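Local coordinates for protein cell division inhibitor SulA (Pseudomonas aeruginosa, PDB 1OFU) that probably inhibits cell division during the SOS response by binding FtsZ one to one and preventing its polymerization into the Z ring, at residues Ala2-Leu7 / Ala111-Ile116; Glu26-Gln31 / Glu58-Leu63; Arg34-Ile39 / Arg83-Val88; Glu77-Gly82 / Arg104-Gly109. One frame throughout, in Å; residues are numbered along the deposited sequence.

Contact 1 (Ala2-Leu7 / Ala111-Ile116); sequences AAFSEL and AQSLNI
The amide of N115 reaches across to the carboxylate of E6, ND2 donating to OE2 at 3.1 Å on the anti lone pair, with the acceptor close to the amide plane. The two side chains run alongside each other, both with CG anti to the backbone N (chi1 -179° in E6, -166° in N115). The same ND2 also donates to L91 O, while E6 OE1 is held by salt bridges to R99 and R117, so a buried carboxylate probably keeps its charge. On the same sheet face F4 lies beside N115: N115 CB lies obliquely to the ring, 3.9 Å from CE1, and S113 OG sits at the ring edge, 3.5 Å from CD1.

Q112 takes over where the ladder stops. Bent at chi2 (-56°), it brings OE1 to A3 N at 3.0 Å, the donor standing well above the amide carbonyl plane. A water joins this corner, 2.7 Å from S5 OG and 2.7 Å from Q112 OE1, and lies close to S113 O.

A regular parallel ladder follows: S113 N to A3 O, S5 N to S113 O, N115 N to S5 O, and L7 N to N115 O, the last at 2.8 Å. On the S5 and L7 face, L7 CD2 rests 4.2 Å from I116 CG2. Helix 96-109 lies against the F4 and S113 side and helix 13-28 against the L7, L114 and I116 side. Strand 84-89 flanks 112-118, while E6 and L7 pair antiparallel with a strand of the second subunit, carrying the sheet across that interface.

Contact 2 (Glu26-Gln31 / Glu58-Leu63); sequences ELSEEQ and ERILLL
The guanidinium of R59 has S28 O over one face and E30 O at its edge, near the plane. NH1 donates to E30 O at 2.8 Å, with the oxygen in the guanidinium plane and the donor tilted 22° from the plane of the E30 carbonyl. NH2 points at that same oxygen, but the modelled distance is too short to be trusted in detail. A bend at chi3 (47°) turns the tip of R59 over the chain just after helix 13-28: CD lies 3.6 Å from S28 O, and NE is 3.8 Å from that carbonyl. NH1 has a second acceptor in R34 O, which ties down the rotation of the group. The C-terminal end of a helix carries partial negative charge and would suit a cation placed here.

In fold terms the last turn of helix 13-28 is joined to the start of strand 60-63, the outermost strand on that side of the chain's five-stranded parallel sheet. Its segment overlaps a region that binds FtsZ: E58 OE2 and the L62 backbone hydrogen-bond to the chain of another protein.

Away from the guanidinium, I60 CD1 meets S28 CB at 3.6 Å. The S28 hydroxyl sits between its backbone N and carbonyl carbon (chi1 74°), where OG bonds to R25 O and N56 N, linking the helix end to the loop ahead of the strand.

Contact 3 (Arg34-Ile39 / Arg83-Val88); sequences RWLTLI and RSHTVV
W35 and R83 start the backbone pairing, W35 N giving a 3.2 Å bond to R83 O on a lone pair. The W35 carbonyl then receives H85 N, and the register slips by one residue: a beta bulge. Beyond it the parallel ladder is regular, through T37 N to T86 O, V88 N to T37 O at 2.7 Å, and I39 N to V88 O. Strands 35-39 and 84-89 are neighbours within the five-stranded parallel sheet; R83 lies in an FtsZ-binding region.

Polar side chains gather around the bulge. T37 OG1 and S84 OG share a hydrogen bond, modelled implausibly short. The H85 ring, its CG between backbone N and carbonyl carbon (chi1 57°), carries W35 O over its centre, 3.4 Å above the plane; ND1 has a weak hydrogen bond to D32 O. One face of the R34 guanidinium meets S84 O and H85 CA, while its nitrogens bond to D32, G82 O, G109 O and Q110 O.

Apolar contacts close the far end. L38 CD2 lies 3.7 Å from V88 CB, V88 CG2 also meets L36 CD1, and I39 CD1 packs 3.6 Å from V87 CG1 on the opposite sheet face.

A carbonyl oxygen poised over the imidazole centre would favour an electron-poor ring face.

Contact 4 (Glu77-Gly82 / Arg104-Gly109); sequences EALRLG and RAAQLG
L79 leads into the gap between helices 68-80 and 96-109, with CG anti to its carbonyl carbon (chi1 -74°). Its CB rests on the backbone of A105, 3.7 Å from A105 O, and beside the methyl, 3.9 Å from A105 CB. From CG the branches part: CD1 stays near A105 CB, at 4.1 Å, and continues onto S113 of the sheet, whereas CD2 reaches A106 CB at 4.0 Å and V87 of strand 84-89. The leucine thus fills the seam where two helices on one side of the sheet meet the strands.

Below it the backbones come close. G109 CA, with no side chain in the way, approaches L79 O at 3.3 Å in a nearly straight CA-H...O contact, and G82 CA lies 3.5 Å from G109 O. G82 leaves the helix with positive phi. Towards the surface R80 lays its CG 4.2 Å from L108 CD1, and its NH2 is held by a salt bridge to E77 OE1 at 2.7 Å.

No hydrogen bond joins the two segments directly, so apolar contact and CA-H...O approach carry them. The bridge is R34 instead, whose NH2 bonds to both G82 O and G109 O and would offset the partial negative charge of two neighbouring helix ends.

How the contacts relate
The five-stranded parallel sheet, ordered 4-10, 112-118, 84-89, 35-39, 60-63, connects contacts 1, 3 and 2. Contact 3 is central: its centre lies about 7 Å from that of contact 2 and about 10 Å from those of contacts 1 and 4. Backbone bonds bind it both ways, Q112 N to H85 O and L38 N to L61 O, both at 2.9 Å. Contact 2 includes the end of helix 13-28, whose L27 CD1 meets L114 CD2 of contact 1 at 3.9 Å. Contact 4 lies on the sheet face away from that helix, about 17 Å from contact 2 between centres. FtsZ-binding regions touch contacts 2, 3 and 4; contact 1 extends the sheet into the second subunit.

Contact 1 (Ala2-Leu7 / Ala111-Ile116)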
loop_
_atom_site.group_PDB
_atom_site.type_symbol
_atom_site.label_atom_id
_atom_site.label_comp_id
_atom_site.label_asym_id
_atom_site.label_seq_id
_atom_site.Cartn_x
_atom_site.Cartn_y
_atom_site.Cartn_z
ATOM N N ALA D 2 15.877 13.861 -6.332
ATOM C CA ALA D 2 15.178 14.596 -5.285
ATOM C C ALA D 2 14.493 15.800 -5.918
ATOM O O ALA D 2 15.122 16.557 -6.661
ATOM C CB ALA D 2 16.165 15.053 -4.214
ATOM N N ALA D 3 13.208 15.978 -5.629
ATOM C CA ALA D 3 12.470 17.098 -6.200
ATOM C C ALA D 3 11.125 17.344 -5.526
ATOM O O ALA D 3 10.820 16.774 -4.479
ATOM C CB ALA D 3 12.266 16.869 -7.697
ATOM N N PHE D 4 10.326 18.202 -6.155
ATOM C CA PHE D 4 9.009 18.567 -5.661
ATOM C C PHE D 4 7.914 17.886 -6.472
ATOM O O PHE D 4 7.962 17.853 -7.699
ATOM C CB PHE D 4 8.822 20.084 -5.748
ATOM C CG PHE D 4 7.443 20.555 -5.370
ATOM C CD1 PHE D 4 7.120 20.818 -4.041
ATOM C CD2 PHE D 4 6.464 20.736 -6.347
ATOM C CE1 PHE D 4 5.841 21.257 -3.685
ATOM C CE2 PHE D 4 5.178 21.174 -6.005
ATOM C CZ PHE D 4 4.869 21.436 -4.672
ATOM N N SER D 5 6.928 17.345 -5.769
ATOM C CA SER D 5 5.787 16.698 -6.389
ATOM C C SER D 5 4.570 17.234 -5.654
ATOM O O SER D 5 4.680 17.764 -4.541
ATOM C CB SER D 5 5.855 15.183 -6.216
ATOM O OG SER D 5 7.041 14.651 -6.774
ATOM N N GLU D 6 3.408 17.122 -6.275
ATOM C CA GLU D 6 2.202 17.587 -5.627
ATOM C C GLU D 6 1.066 16.640 -5.937
ATOM O O GLU D 6 0.876 16.227 -7.085
ATOM C CB GLU D 6 1.840 19.001 -6.067
ATOM C CG GLU D 6 0.589 19.525 -5.379
ATOM C CD GLU D 6 0.352 21.001 -5.634
ATOM O OE1 GLU D 6 0.098 21.375 -6.797
ATOM O OE2 GLU D 6 0.422 21.788 -4.666
ATOM N N LEU D 7 0.333 16.280 -4.892
ATOM C CA LEU D 7 -0.791 15.382 -5.026
ATOM C C LEU D 7 -2.055 16.100 -4.601
ATOM O O LEU D 7 -2.124 16.680 -3.509
ATOM C CB LEU D 7 -0.568 14.135 -4.169
ATOM C CG LEU D 7 -1.696 13.100 -4.210
ATOM C CD1 LEU D 7 -1.134 11.726 -3.933
ATOM C CD2 LEU D 7 -2.764 13.457 -3.204
ATOM N N ALA D 111 16.333 14.673 -0.431
ATOM C CA ALA D 111 15.036 14.140 -0.034
ATOM C C ALA D 111 13.919 14.563 -0.983
ATOM O O ALA D 111 14.129 15.366 -1.893
ATOM C CB ALA D 111 14.718 14.597 1.377
ATOM N N GLN D 112 12.723 14.029 -0.748
ATOM C CA GLN D 112 11.572 14.343 -1.583
ATOM C C GLN D 112 10.582 15.269 -0.900
ATOM O O GLN D 112 10.218 15.068 0.256
ATOM C CB GLN D 112 10.842 13.061 -1.990
ATOM C CG GLN D 112 11.603 12.160 -2.949
ATOM C CD GLN D 112 12.027 12.878 -4.221
ATOM O OE1 GLN D 112 11.323 13.761 -4.721
ATOM N NE2 GLN D 112 13.176 12.488 -4.759
ATOM N N SER D 113 10.154 16.295 -1.620
ATOM C CA SER D 113 9.170 17.224 -1.087
ATOM C C SER D 113 7.834 16.856 -1.743
ATOM O O SER D 113 7.727 16.804 -2.970
ATOM C CB SER D 113 9.555 18.663 -1.429
ATOM O OG SER D 113 8.499 19.553 -1.116
ATOM N N LEU D 114 6.825 16.578 -0.925
ATOM C CA LEU D 114 5.510 16.214 -1.434
ATOM C C LEU D 114 4.446 17.089 -0.801
ATOM O O LEU D 114 4.276 17.091 0.420
ATOM C CB LEU D 114 5.204 14.739 -1.133
ATOM C CG LEU D 114 3.787 14.226 -1.454
ATOM C CD1 LEU D 114 3.527 14.288 -2.959
ATOM C CD2 LEU D 114 3.639 12.794 -0.955
ATOM N N ASN D 115 3.737 17.849 -1.629
ATOM C CA ASN D 115 2.680 18.686 -1.106
ATOM C C ASN D 115 1.358 18.033 -1.449
ATOM O O ASN D 115 1.178 17.507 -2.552
ATOM C CB ASN D 115 2.719 20.090 -1.699
ATOM C CG ASN D 115 1.854 21.057 -0.920
ATOM O OD1 ASN D 115 2.041 21.227 0.283
ATOM N ND2 ASN D 115 0.895 21.691 -1.592
ATOM N N ILE D 116 0.437 18.066 -0.495
ATOM C CA ILE D 116 -0.868 17.474 -0.684
ATOM C C ILE D 116 -1.959 18.519 -0.532
ATOM O O ILE D 116 -1.906 19.364 0.358
ATOM C CB ILE D 116 -1.071 16.310 0.316
ATOM C CG1 ILE D 116 -0.048 15.215 -0.004
ATOM C CG2 ILE D 116 -2.516 15.778 0.251
ATOM C CD1 ILE D 116 -0.083 14.031 0.928
HETATM O O HOH W 1 8.770 14.745 -4.654
#

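Contact 2 (Glu26-Gln31 / Glu58-Leu63)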
loop_
_atom_site.group_PDB
_atom_site.type_symbol
_atom_site.label_atom_id
_atom_site.label_comp_id
_atom_site.label_asym_id
_atom_site.label_seq_id
_atom_site.Cartn_x
_atom_site.Cartn_y
_atom_site.Cartn_z
ATOM N N GLU D 26 2.516 3.498 2.513
ATOM C CA GLU D 26 3.655 3.085 1.701
ATOM C C GLU D 26 4.886 3.925 2.041
ATOM O O GLU D 26 5.974 3.397 2.275
ATOM C CB GLU D 26 3.306 3.246 0.213
ATOM C CG GLU D 26 4.444 2.933 -0.749
ATOM C CD GLU D 26 4.575 1.451 -1.058
ATOM O OE1 GLU D 26 5.538 1.077 -1.762
ATOM O OE2 GLU D 26 3.716 0.663 -0.605
ATOM N N LEU D 27 4.714 5.242 2.060
ATOM C CA LEU D 27 5.817 6.136 2.384
ATOM C C LEU D 27 6.420 5.834 3.757
ATOM O O LEU D 27 7.640 5.867 3.926
ATOM C CB LEU D 27 5.348 7.589 2.344
ATOM C CG LEU D 27 5.139 8.168 0.948
ATOM C CD1 LEU D 27 4.599 9.582 1.062
ATOM C CD2 LEU D 27 6.468 8.148 0.187
ATOM N N SER D 28 5.573 5.532 4.733
ATOM C CA SER D 28 6.070 5.253 6.073
ATOM C C SER D 28 6.971 4.020 6.121
ATOM O O SER D 28 7.714 3.826 7.086
ATOM C CB SER D 28 4.906 5.076 7.053
ATOM O OG SER D 28 4.249 3.837 6.868
ATOM N N GLU D 29 6.919 3.196 5.078
ATOM C CA GLU D 29 7.730 1.980 5.033
ATOM C C GLU D 29 8.941 2.073 4.100
ATOM O O GLU D 29 9.606 1.069 3.853
ATOM C CB GLU D 29 6.870 0.790 4.593
ATOM C CG GLU D 29 5.660 0.485 5.474
ATOM C CD GLU D 29 6.029 -0.129 6.820
ATOM O OE1 GLU D 29 7.214 -0.474 7.028
ATOM O OE2 GLU D 29 5.125 -0.277 7.668
ATOM N N GLU D 30 9.230 3.269 3.588
ATOM C CA GLU D 30 10.352 3.454 2.667
ATOM C C GLU D 30 11.664 2.781 3.070
ATOM O O GLU D 30 12.073 2.819 4.227
ATOM C CB GLU D 30 10.601 4.947 2.428
ATOM C CG GLU D 30 9.806 5.512 1.266
ATOM C CD GLU D 30 10.198 4.884 -0.065
ATOM O OE1 GLU D 30 9.508 5.138 -1.075
ATOM O OE2 GLU D 30 11.203 4.139 -0.102
ATOM N N GLN D 31 12.326 2.171 2.095
ATOM C CA GLN D 31 13.591 1.494 2.350
ATOM C C GLN D 31 14.657 2.463 2.864
ATOM O O GLN D 31 15.493 2.086 3.680
ATOM C CB GLN D 31 14.067 0.781 1.079
ATOM C CG GLN D 31 13.113 -0.322 0.626
ATOM C CD GLN D 31 13.593 -1.067 -0.607
ATOM O OE1 GLN D 31 13.773 -0.479 -1.676
ATOM N NE2 GLN D 31 13.797 -2.375 -0.465
ATOM N N GLU D 58 6.947 3.738 13.974
ATOM C CA GLU D 58 8.307 4.001 14.428
ATOM C C GLU D 58 9.106 4.818 13.432
ATOM O O GLU D 58 10.252 5.175 13.702
ATOM C CB GLU D 58 9.045 2.683 14.690
ATOM C CG GLU D 58 8.349 1.750 15.672
ATOM C CD GLU D 58 8.306 2.303 17.087
ATOM O OE1 GLU D 58 7.635 1.692 17.949
ATOM O OE2 GLU D 58 8.945 3.348 17.340
ATOM N N ARG D 59 8.510 5.135 12.287
ATOM C CA ARG D 59 9.255 5.865 11.268
ATOM C C ARG D 59 8.594 7.152 10.819
ATOM O O ARG D 59 8.940 7.704 9.774
ATOM C CB ARG D 59 9.476 4.956 10.061
ATOM C CG ARG D 59 9.994 3.578 10.432
ATOM C CD ARG D 59 10.452 2.858 9.192
ATOM N NE ARG D 59 11.291 3.744 8.390
ATOM C CZ ARG D 59 11.599 3.530 7.118
ATOM N NH1 ARG D 59 12.370 4.395 6.470
ATOM N NH2 ARG D 59 11.132 2.453 6.497
ATOM N N ILE D 60 7.645 7.633 11.614
ATOM C CA ILE D 60 6.933 8.848 11.275
ATOM C C ILE D 60 7.132 9.938 12.309
ATOM O O ILE D 60 7.185 9.676 13.506
ATOM C CB ILE D 60 5.426 8.569 11.130
ATOM C CG1 ILE D 60 5.202 7.652 9.935
ATOM C CG2 ILE D 60 4.642 9.878 10.973
ATOM C CD1 ILE D 60 3.788 7.173 9.814
ATOM N N LEU D 61 7.245 11.164 11.819
ATOM C CA LEU D 61 7.407 12.335 12.658
ATOM C C LEU D 61 6.331 13.296 12.174
ATOM O O LEU D 61 6.222 13.563 10.972
ATOM C CB LEU D 61 8.802 12.942 12.467
ATOM C CG LEU D 61 9.668 13.054 13.722
ATOM C CD1 LEU D 61 9.734 11.715 14.430
ATOM C CD2 LEU D 61 11.057 13.528 13.342
ATOM N N LEU D 62 5.513 13.783 13.100
ATOM C CA LEU D 62 4.442 14.709 12.759
ATOM C C LEU D 62 4.733 16.024 13.471
ATOM O O LEU D 62 4.753 16.077 14.702
ATOM C CB LEU D 62 3.099 14.134 13.215
ATOM C CG LEU D 62 1.793 14.767 12.730
ATOM C CD1 LEU D 62 0.638 14.101 13.463
ATOM C CD2 LEU D 62 1.770 16.265 12.994
ATOM N N LEU D 63 4.964 17.082 12.698
ATOM C CA LEU D 63 5.268 18.388 13.277
ATOM C C LEU D 63 4.148 19.380 13.018
ATOM O O LEU D 63 3.482 19.324 11.985
ATOM C CB LEU D 63 6.564 18.943 12.686
ATOM C CG LEU D 63 7.765 18.002 12.607
ATOM C CD1 LEU D 63 8.952 18.765 12.038
ATOM C CD2 LEU D 63 8.093 17.442 13.987
#

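Contact 3 (Arg34-Ile39 / Arg83-Val88)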
loop_
_atom_site.group_PDB
_atom_site.type_symbol
_atom_site.label_atom_id
_atom_site.label_comp_id
_atom_site.label_asym_id
_atom_site.label_seq_id
_atom_site.Cartn_x
_atom_site.Cartn_y
_atom_site.Cartn_z
ATOM N N ARG D 34 15.260 6.666 6.841
ATOM C CA ARG D 34 15.050 8.008 7.355
ATOM C C ARG D 34 13.580 8.187 7.704
ATOM O O ARG D 34 12.763 7.289 7.485
ATOM C CB ARG D 34 15.483 9.052 6.326
ATOM C CG ARG D 34 16.988 9.201 6.203
ATOM C CD ARG D 34 17.345 10.392 5.336
ATOM N NE ARG D 34 17.044 10.152 3.927
ATOM C CZ ARG D 34 17.203 11.061 2.969
ATOM N NH1 ARG D 34 16.911 10.759 1.713
ATOM N NH2 ARG D 34 17.650 12.273 3.268
ATOM N N TRP D 35 13.246 9.352 8.243
ATOM C CA TRP D 35 11.878 9.633 8.643
ATOM C C TRP D 35 10.963 10.009 7.494
ATOM O O TRP D 35 11.399 10.436 6.424
ATOM C CB TRP D 35 11.803 10.830 9.597
ATOM C CG TRP D 35 12.484 10.734 10.917
ATOM C CD1 TRP D 35 13.567 11.464 11.333
ATOM C CD2 TRP D 35 12.053 9.977 12.050
ATOM N NE1 TRP D 35 13.825 11.215 12.659
ATOM C CE2 TRP D 35 12.912 10.307 13.125
ATOM C CE3 TRP D 35 11.019 9.058 12.266
ATOM C CZ2 TRP D 35 12.767 9.747 14.397
ATOM C CZ3 TRP D 35 10.875 8.502 13.536
ATOM C CH2 TRP D 35 11.745 8.851 14.582
ATOM N N LEU D 36 9.676 9.856 7.767
ATOM C CA LEU D 36 8.624 10.300 6.883
ATOM C C LEU D 36 8.166 11.463 7.762
ATOM O O LEU D 36 7.699 11.249 8.882
ATOM C CB LEU D 36 7.487 9.278 6.769
ATOM C CG LEU D 36 6.203 9.921 6.213
ATOM C CD1 LEU D 36 6.510 10.593 4.880
ATOM C CD2 LEU D 36 5.105 8.884 6.056
ATOM N N THR D 37 8.343 12.692 7.301
ATOM C CA THR D 37 7.920 13.823 8.109
ATOM C C THR D 37 6.707 14.493 7.512
ATOM O O THR D 37 6.704 14.872 6.337
ATOM C CB THR D 37 9.048 14.853 8.266
ATOM O OG1 THR D 37 10.136 14.241 8.961
ATOM C CG2 THR D 37 8.570 16.064 9.058
ATOM N N LEU D 38 5.668 14.617 8.334
ATOM C CA LEU D 38 4.422 15.247 7.935
ATOM C C LEU D 38 4.405 16.619 8.604
ATOM O O LEU D 38 4.580 16.723 9.820
ATOM C CB LEU D 38 3.232 14.412 8.423
ATOM C CG LEU D 38 3.225 12.909 8.113
ATOM C CD1 LEU D 38 1.911 12.295 8.617
ATOM C CD2 LEU D 38 3.373 12.680 6.611
ATOM N N ILE D 39 4.194 17.674 7.824
ATOM C CA ILE D 39 4.186 19.009 8.395
ATOM C C ILE D 39 2.846 19.724 8.368
ATOM O O ILE D 39 2.287 20.010 7.305
ATOM C CB ILE D 39 5.261 19.880 7.731
ATOM C CG1 ILE D 39 6.637 19.296 8.069
ATOM C CG2 ILE D 39 5.122 21.331 8.187
ATOM C CD1 ILE D 39 7.805 20.140 7.663
ATOM N N ARG D 83 17.022 14.816 7.154
ATOM C CA ARG D 83 16.794 13.694 8.051
ATOM C C ARG D 83 15.556 12.882 7.663
ATOM O O ARG D 83 15.274 11.834 8.249
ATOM C CB ARG D 83 16.665 14.194 9.491
ATOM C CG ARG D 83 17.315 13.256 10.480
ATOM C CD ARG D 83 18.529 13.877 11.150
ATOM N NE ARG D 83 19.225 14.851 10.318
ATOM C CZ ARG D 83 20.334 15.487 10.690
ATOM N NH1 ARG D 83 20.875 15.242 11.879
ATOM N NH2 ARG D 83 20.893 16.386 9.890
ATOM N N SER D 84 14.824 13.368 6.666
ATOM C CA SER D 84 13.617 12.688 6.197
ATOM C C SER D 84 13.737 12.327 4.720
ATOM O O SER D 84 14.210 13.134 3.926
ATOM C CB SER D 84 12.402 13.596 6.376
ATOM O OG SER D 84 12.272 14.029 7.717
ATOM N N HIS D 85 13.322 11.120 4.350
ATOM C CA HIS D 85 13.373 10.737 2.946
ATOM C C HIS D 85 12.267 11.507 2.235
ATOM O O HIS D 85 12.383 11.827 1.053
ATOM C CB HIS D 85 13.177 9.228 2.768
ATOM C CG HIS D 85 11.907 8.696 3.353
ATOM N ND1 HIS D 85 11.890 7.768 4.375
ATOM C CD2 HIS D 85 10.609 8.944 3.052
ATOM C CE1 HIS D 85 10.639 7.472 4.677
ATOM N NE2 HIS D 85 9.843 8.172 3.889
ATOM N N THR D 86 11.205 11.826 2.975
ATOM C CA THR D 86 10.081 12.575 2.415
ATOM C C THR D 86 9.470 13.524 3.429
ATOM O O THR D 86 9.210 13.139 4.571
ATOM C CB THR D 86 8.942 11.635 1.945
ATOM O OG1 THR D 86 9.492 10.557 1.191
ATOM C CG2 THR D 86 7.954 12.392 1.067
ATOM N N VAL D 87 9.235 14.761 3.010
ATOM C CA VAL D 87 8.598 15.745 3.874
ATOM C C VAL D 87 7.277 16.081 3.189
ATOM O O VAL D 87 7.265 16.578 2.067
ATOM C CB VAL D 87 9.435 17.035 4.019
ATOM C CG1 VAL D 87 8.654 18.057 4.816
ATOM C CG2 VAL D 87 10.753 16.736 4.718
ATOM N N VAL D 88 6.171 15.792 3.864
ATOM C CA VAL D 88 4.850 16.034 3.313
ATOM C C VAL D 88 4.199 17.298 3.851
ATOM O O VAL D 88 3.952 17.433 5.053
ATOM C CB VAL D 88 3.906 14.843 3.597
ATOM C CG1 VAL D 88 2.569 15.054 2.879
ATOM C CG2 VAL D 88 4.568 13.537 3.153
#

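Contact 4 (Glu77-Gly82 / Arg104-Gly109)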
loop_
_atom_site.group_PDB
_atom_site.type_symbol
_atom_site.label_atom_id
_atom_site.label_comp_id
_atom_site.label_asym_id
_atom_site.label_seq_id
_atom_site.Cartn_x
_atom_site.Cartn_y
_atom_site.Cartn_z
ATOM N N GLU D 77 12.918 23.581 6.045
ATOM C CA GLU D 77 13.923 23.275 7.051
ATOM C C GLU D 77 14.105 21.771 7.229
ATOM O O GLU D 77 15.231 21.269 7.216
ATOM C CB GLU D 77 13.538 23.923 8.382
ATOM C CG GLU D 77 14.718 24.165 9.291
ATOM C CD GLU D 77 15.778 25.033 8.637
ATOM O OE1 GLU D 77 15.459 26.185 8.278
ATOM O OE2 GLU D 77 16.926 24.562 8.477
ATOM N N ALA D 78 12.995 21.052 7.393
ATOM C CA ALA D 78 13.039 19.603 7.567
ATOM C C ALA D 78 13.648 18.927 6.337
ATOM O O ALA D 78 14.335 17.912 6.451
ATOM C CB ALA D 78 11.628 19.065 7.829
ATOM N N LEU D 79 13.383 19.482 5.157
ATOM C CA LEU D 79 13.938 18.928 3.921
ATOM C C LEU D 79 15.434 19.202 3.922
ATOM O O LEU D 79 16.256 18.311 3.711
ATOM C CB LEU D 79 13.305 19.605 2.702
ATOM C CG LEU D 79 11.865 19.210 2.361
ATOM C CD1 LEU D 79 11.203 20.310 1.554
ATOM C CD2 LEU D 79 11.872 17.901 1.601
ATOM N N ARG D 80 15.759 20.463 4.172
ATOM C CA ARG D 80 17.127 20.962 4.219
ATOM C C ARG D 80 18.028 20.110 5.119
ATOM O O ARG D 80 19.114 19.698 4.712
ATOM C CB ARG D 80 17.079 22.401 4.723
ATOM C CG ARG D 80 18.322 23.227 4.549
ATOM C CD ARG D 80 17.974 24.657 4.912
ATOM N NE ARG D 80 16.879 25.148 4.077
ATOM C CZ ARG D 80 15.973 26.038 4.472
ATOM N NH1 ARG D 80 15.015 26.426 3.637
ATOM N NH2 ARG D 80 16.010 26.528 5.703
ATOM N N LEU D 81 17.563 19.852 6.340
ATOM C CA LEU D 81 18.310 19.063 7.319
ATOM C C LEU D 81 18.604 17.653 6.831
ATOM O O LEU D 81 19.479 16.970 7.368
ATOM C CB LEU D 81 17.538 19.004 8.643
ATOM C CG LEU D 81 17.634 20.197 9.600
ATOM C CD1 LEU D 81 17.647 21.507 8.847
ATOM C CD2 LEU D 81 16.467 20.142 10.561
ATOM N N GLY D 82 17.855 17.216 5.824
ATOM C CA GLY D 82 18.064 15.897 5.248
ATOM C C GLY D 82 17.876 14.694 6.148
ATOM O O GLY D 82 18.487 13.645 5.926
ATOM N N ARG D 104 14.444 23.427 -3.821
ATOM C CA ARG D 104 15.837 23.670 -3.473
ATOM C C ARG D 104 16.161 22.975 -2.151
ATOM O O ARG D 104 17.170 22.283 -2.032
ATOM C CB ARG D 104 16.089 25.175 -3.347
ATOM C CG ARG D 104 17.515 25.545 -2.971
ATOM C CD ARG D 104 17.695 27.055 -2.921
ATOM N NE ARG D 104 19.051 27.434 -2.529
ATOM C CZ ARG D 104 19.581 27.209 -1.330
ATOM N NH1 ARG D 104 20.825 27.589 -1.074
ATOM N NH2 ARG D 104 18.867 26.609 -0.386
ATOM N N ALA D 105 15.290 23.159 -1.164
ATOM C CA ALA D 105 15.488 22.547 0.146
ATOM C C ALA D 105 15.576 21.028 0.029
ATOM O O ALA D 105 16.373 20.388 0.713
ATOM C CB ALA D 105 14.346 22.939 1.077
ATOM N N ALA D 106 14.758 20.458 -0.853
ATOM C CA ALA D 106 14.738 19.015 -1.065
ATOM C C ALA D 106 16.056 18.514 -1.646
ATOM O O ALA D 106 16.567 17.469 -1.238
ATOM C CB ALA D 106 13.575 18.636 -1.990
ATOM N N GLN D 107 16.601 19.256 -2.605
ATOM C CA GLN D 107 17.866 18.877 -3.234
ATOM C C GLN D 107 18.997 18.887 -2.206
ATOM O O GLN D 107 19.818 17.974 -2.162
ATOM C CB GLN D 107 18.196 19.840 -4.375
ATOM C CG GLN D 107 17.096 19.950 -5.414
ATOM C CD GLN D 107 17.524 20.732 -6.637
ATOM O OE1 GLN D 107 18.420 20.315 -7.366
ATOM N NE2 GLN D 107 16.884 21.876 -6.865
ATOM N N LEU D 108 19.024 19.923 -1.376
ATOM C CA LEU D 108 20.041 20.045 -0.340
ATOM C C LEU D 108 20.020 18.852 0.611
ATOM O O LEU D 108 21.072 18.365 1.028
ATOM C CB LEU D 108 19.826 21.332 0.456
ATOM C CG LEU D 108 20.107 22.655 -0.262
ATOM C CD1 LEU D 108 19.596 23.824 0.576
ATOM C CD2 LEU D 108 21.605 22.779 -0.511
ATOM N N GLY D 109 18.823 18.375 0.945
ATOM C CA GLY D 109 18.718 17.251 1.860
ATOM C C GLY D 109 18.667 15.886 1.205
ATOM O O GLY D 109 18.558 14.870 1.901
#